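PDB 3EB7: insecticidal Delta-Endotoxin Cry8Ea1 from Bacillus Thuringiensis, which is an insecticidal three-domain Cry toxin active against larvae of Holotrichia parallela and probably forms pores in the membranes of gut cells. Local coordinates for residues Arg228-Glu233 with Arg500-Tyr505. Residues are numbered along the deposited sequence; the frame is centred on the assembly and turned at random.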
ATOM      1  N   ARG A 228      18.779 -14.116  -0.726  1.00 27.92           N
ATOM      2  CA  ARG A 228      19.408 -14.706   0.446  1.00 28.05           C
ATOM      3  C   ARG A 228      18.508 -14.548   1.668  1.00 27.17           C
ATOM      4  O   ARG A 228      18.385 -15.472   2.443  1.00 27.36           O
ATOM      5  CB  ARG A 228      20.815 -14.135   0.704  1.00 27.86           C
ATOM      6  CG  ARG A 228      21.673 -14.208  -0.517  1.00 28.63           C
ATOM      7  CD  ARG A 228      23.136 -14.159  -0.194  1.00 31.40           C
ATOM      8  NE  ARG A 228      23.911 -13.988  -1.422  1.00 32.46           N
ATOM      9  CZ  ARG A 228      25.197 -13.625  -1.470  1.00 32.29           C
ATOM     10  NH1 ARG A 228      25.874 -13.410  -0.342  1.00 27.86           N
ATOM     11  NH2 ARG A 228      25.812 -13.501  -2.657  1.00 31.35           N
ATOM     12  N   THR A 229      17.871 -13.387   1.822  1.00 26.99           N
ATOM     13  CA  THR A 229      16.947 -13.145   2.943  1.00 26.65           C
ATOM     14  C   THR A 229      15.576 -13.788   2.726  1.00 26.80           C
ATOM     15  O   THR A 229      14.955 -14.262   3.688  1.00 27.42           O
ATOM     16  CB  THR A 229      16.857 -11.639   3.253  1.00 26.93           C
ATOM     17  OG1 THR A 229      18.179 -11.154   3.428  1.00 26.58           O
ATOM     18  CG2 THR A 229      16.080 -11.328   4.519  1.00 25.74           C
ATOM     19  N   TYR A 230      15.135 -13.842   1.471  1.00 26.31           N
ATOM     20  CA  TYR A 230      13.874 -14.481   1.094  1.00 26.79           C
ATOM     21  C   TYR A 230      14.105 -15.565   0.022  1.00 27.97           C
ATOM     22  O   TYR A 230      13.833 -15.341  -1.163  1.00 27.56           O
ATOM     23  CB  TYR A 230      12.844 -13.411   0.639  1.00 25.85           C
ATOM     24  CG  TYR A 230      12.584 -12.347   1.713  1.00 24.37           C
ATOM     25  CD1 TYR A 230      13.395 -11.215   1.809  1.00 24.83           C
ATOM     26  CD2 TYR A 230      11.563 -12.505   2.657  1.00 22.91           C
ATOM     27  CE1 TYR A 230      13.192 -10.268   2.805  1.00 24.20           C
ATOM     28  CE2 TYR A 230      11.337 -11.543   3.647  1.00 20.71           C
ATOM     29  CZ  TYR A 230      12.158 -10.447   3.715  1.00 22.94           C
ATOM     30  OH  TYR A 230      11.965  -9.507   4.685  1.00 21.61           O
ATOM     31  N   PRO A 231      14.651 -16.732   0.431  1.00 29.33           N
ATOM     32  CA  PRO A 231      15.028 -17.783  -0.517  1.00 30.36           C
ATOM     33  C   PRO A 231      13.830 -18.631  -1.000  1.00 31.96           C
ATOM     34  O   PRO A 231      13.992 -19.558  -1.791  1.00 32.99           O
ATOM     35  CB  PRO A 231      15.999 -18.632   0.313  1.00 30.88           C
ATOM     36  CG  PRO A 231      15.432 -18.559   1.710  1.00 28.68           C
ATOM     37  CD  PRO A 231      14.987 -17.120   1.828  1.00 29.34           C
ATOM     38  N   MET A 232      12.640 -18.312  -0.531  1.00 32.50           N
ATOM     39  CA  MET A 232      11.460 -19.041  -0.920  1.00 33.92           C
ATOM     40  C   MET A 232      10.268 -18.097  -0.954  1.00 32.77           C
ATOM     41  O   MET A 232      10.308 -16.994  -0.406  1.00 32.15           O
ATOM     42  CB  MET A 232      11.187 -20.211   0.051  1.00 33.94           C
ATOM     43  CG  MET A 232      10.603 -19.809   1.386  1.00 35.06           C
ATOM     44  SD  MET A 232      10.659 -21.095   2.662  1.00 39.96           S
ATOM     45  CE  MET A 232      12.264 -20.782   3.396  1.00 40.72           C
ATOM     46  N   GLU A 233       9.205 -18.569  -1.592  1.00 32.65           N
ATOM     47  CA  GLU A 233       7.931 -17.870  -1.658  1.00 32.82           C
ATOM     48  C   GLU A 233       7.570 -17.140  -0.348  1.00 31.25           C
ATOM     49  O   GLU A 233       7.603 -17.737   0.752  1.00 30.20           O
ATOM     50  CB  GLU A 233       6.850 -18.871  -2.059  1.00 33.46           C
ATOM     51  CG  GLU A 233       5.500 -18.229  -2.286  1.00 39.18           C
ATOM     52  CD  GLU A 233       4.623 -19.053  -3.207  1.00 45.89           C
ATOM     53  OE1 GLU A 233       3.379 -18.993  -3.038  1.00 47.62           O
ATOM     54  OE2 GLU A 233       5.190 -19.752  -4.097  1.00 48.57           O
ATOM     55  N   ARG A 500      10.624 -20.887  12.873  1.00 26.69           N
ATOM     56  CA  ARG A 500      11.378 -19.910  13.627  1.00 26.22           C
ATOM     57  C   ARG A 500      10.876 -18.557  13.168  1.00 26.44           C
ATOM     58  O   ARG A 500      10.200 -18.452  12.137  1.00 26.34           O
ATOM     59  CB  ARG A 500      12.881 -20.057  13.420  1.00 25.45           C
ATOM     60  CG  ARG A 500      13.355 -19.672  12.057  1.00 23.95           C
ATOM     61  CD  ARG A 500      14.785 -20.073  11.808  1.00 23.46           C
ATOM     62  NE  ARG A 500      15.372 -19.402  10.654  1.00 22.17           N
ATOM     63  CZ  ARG A 500      15.621 -18.091  10.587  1.00 26.42           C
ATOM     64  NH1 ARG A 500      15.317 -17.272  11.605  1.00 26.94           N
ATOM     65  NH2 ARG A 500      16.177 -17.583   9.494  1.00 23.81           N
ATOM     66  N   VAL A 501      11.243 -17.543  13.938  1.00 26.42           N
ATOM     67  CA  VAL A 501      10.720 -16.203  13.859  1.00 27.17           C
ATOM     68  C   VAL A 501      11.872 -15.217  13.716  1.00 27.31           C
ATOM     69  O   VAL A 501      12.899 -15.345  14.378  1.00 27.89           O
ATOM     70  CB  VAL A 501       9.955 -15.855  15.194  1.00 27.66           C
ATOM     71  CG1 VAL A 501       9.788 -14.366  15.390  1.00 29.14           C
ATOM     72  CG2 VAL A 501       8.595 -16.526  15.223  1.00 27.67           C
ATOM     73  N   ARG A 502      11.685 -14.202  12.871  1.00 26.80           N
ATOM     74  CA  ARG A 502      12.525 -13.024  12.924  1.00 26.00           C
ATOM     75  C   ARG A 502      11.638 -11.799  12.881  1.00 25.60           C
ATOM     76  O   ARG A 502      10.568 -11.817  12.277  1.00 26.02           O
ATOM     77  CB  ARG A 502      13.594 -13.010  11.830  1.00 26.27           C
ATOM     78  CG  ARG A 502      13.083 -13.322  10.446  1.00 26.11           C
ATOM     79  CD  ARG A 502      14.142 -13.014   9.431  1.00 26.06           C
ATOM     80  NE  ARG A 502      13.499 -12.936   8.149  1.00 28.12           N
ATOM     81  CZ  ARG A 502      13.945 -13.486   7.025  1.00 28.06           C
ATOM     82  NH1 ARG A 502      15.106 -14.112   7.011  1.00 27.05           N
ATOM     83  NH2 ARG A 502      13.232 -13.358   5.906  1.00 23.87           N
ATOM     84  N   ILE A 503      12.085 -10.747  13.547  1.00 24.56           N
ATOM     85  CA  ILE A 503      11.277  -9.574  13.758  1.00 24.02           C
ATOM     86  C   ILE A 503      11.986  -8.390  13.144  1.00 23.78           C
ATOM     87  O   ILE A 503      13.136  -8.151  13.445  1.00 24.24           O
ATOM     88  CB  ILE A 503      11.017  -9.329  15.279  1.00 24.37           C
ATOM     89  CG1 ILE A 503      10.196 -10.469  15.896  1.00 23.54           C
ATOM     90  CG2 ILE A 503      10.253  -8.039  15.508  1.00 23.55           C
ATOM     91  CD1 ILE A 503      10.986 -11.342  16.762  1.00 26.46           C
ATOM     92  N   ARG A 504      11.302  -7.657  12.271  1.00 23.40           N
ATOM     93  CA  ARG A 504      11.872  -6.452  11.675  1.00 23.06           C
ATOM     94  C   ARG A 504      11.656  -5.263  12.622  1.00 21.50           C
ATOM     95  O   ARG A 504      10.533  -4.997  13.061  1.00 19.58           O
ATOM     96  CB  ARG A 504      11.261  -6.188  10.288  1.00 22.89           C
ATOM     97  CG  ARG A 504      12.028  -5.163   9.451  1.00 25.69           C
ATOM     98  CD  ARG A 504      11.641  -5.260   7.931  1.00 25.94           C
ATOM     99  NE  ARG A 504      12.352  -4.249   7.143  1.00 32.11           N
ATOM    100  CZ  ARG A 504      11.778  -3.372   6.323  1.00 36.00           C
ATOM    101  NH1 ARG A 504      10.454  -3.384   6.127  1.00 38.16           N
ATOM    102  NH2 ARG A 504      12.533  -2.481   5.681  1.00 37.85           N
ATOM    103  N   TYR A 505      12.742  -4.570  12.960  1.00 20.02           N
ATOM    104  CA  TYR A 505      12.660  -3.483  13.930  1.00 19.62           C
ATOM    105  C   TYR A 505      13.627  -2.348  13.634  1.00 19.58           C
ATOM    106  O   TYR A 505      14.512  -2.474  12.834  1.00 20.17           O
ATOM    107  CB  TYR A 505      12.897  -3.999  15.351  1.00 18.89           C
ATOM    108  CG  TYR A 505      14.366  -4.262  15.648  1.00 19.20           C
ATOM    109  CD1 TYR A 505      14.943  -5.486  15.334  1.00 18.79           C
ATOM    110  CD2 TYR A 505      15.185  -3.262  16.215  1.00 18.22           C
ATOM    111  CE1 TYR A 505      16.292  -5.739  15.601  1.00 20.39           C
ATOM    112  CE2 TYR A 505      16.531  -3.497  16.470  1.00 18.81           C
ATOM    113  CZ  TYR A 505      17.073  -4.741  16.170  1.00 18.36           C
ATOM    114  OH  TYR A 505      18.399  -4.991  16.412  1.00 20.66           O
TER
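Arg-502 reaches from its strand to the backbone carbonyl of Thr-229 and grips it with both terminal nitrogens. Arg-502 NH2 makes the stronger bond to Thr-229 O, at 3.0 Å and 155°. Arg-502 NH1 adds a weak one to Thr-229 O, at 3.3 Å. The oxygen lies near the guanidinium plane, but Arg-502 NH2 stands above the carbonyl plane. The Arg-502 chain runs extended from CG to NE, which helps span the 10.9 Å between Thr-229 CA and Arg-502 CA. With chi1 at -53°, Thr-229 OG1 lies beside the backbone N and hydrogen-bonds Asp-226 OD1. This leaves Thr-229 CG2, anti to that N, over one face of the guanidinium, 3.8 Å from Arg-502 NH2. Arg-502 NH2 also sits over one face of the Tyr-230 ring, toward the rim, 3.5 Å from Tyr-230 CE2. Ring and guanidinium planes are 75° apart, so this is no flat stack, and the cation-pi attraction is weak at most. Glu-584 links the two side chains: OE1 forms a salt bridge with Arg-502 NE, and Glu-584 OE2 hydrogen-bonds Tyr-230 OH. Both probably help orient the guanidinium in this buried contact. The loop follows helix 198-220, last of the N-terminal helical domain, so the contact ties the chain leaving that domain to strand 498-507 of the C-terminal beta domain. That strand pairs with 545-548 and 578-588; Phe-546 packs on Thr-229 and Tyr-230.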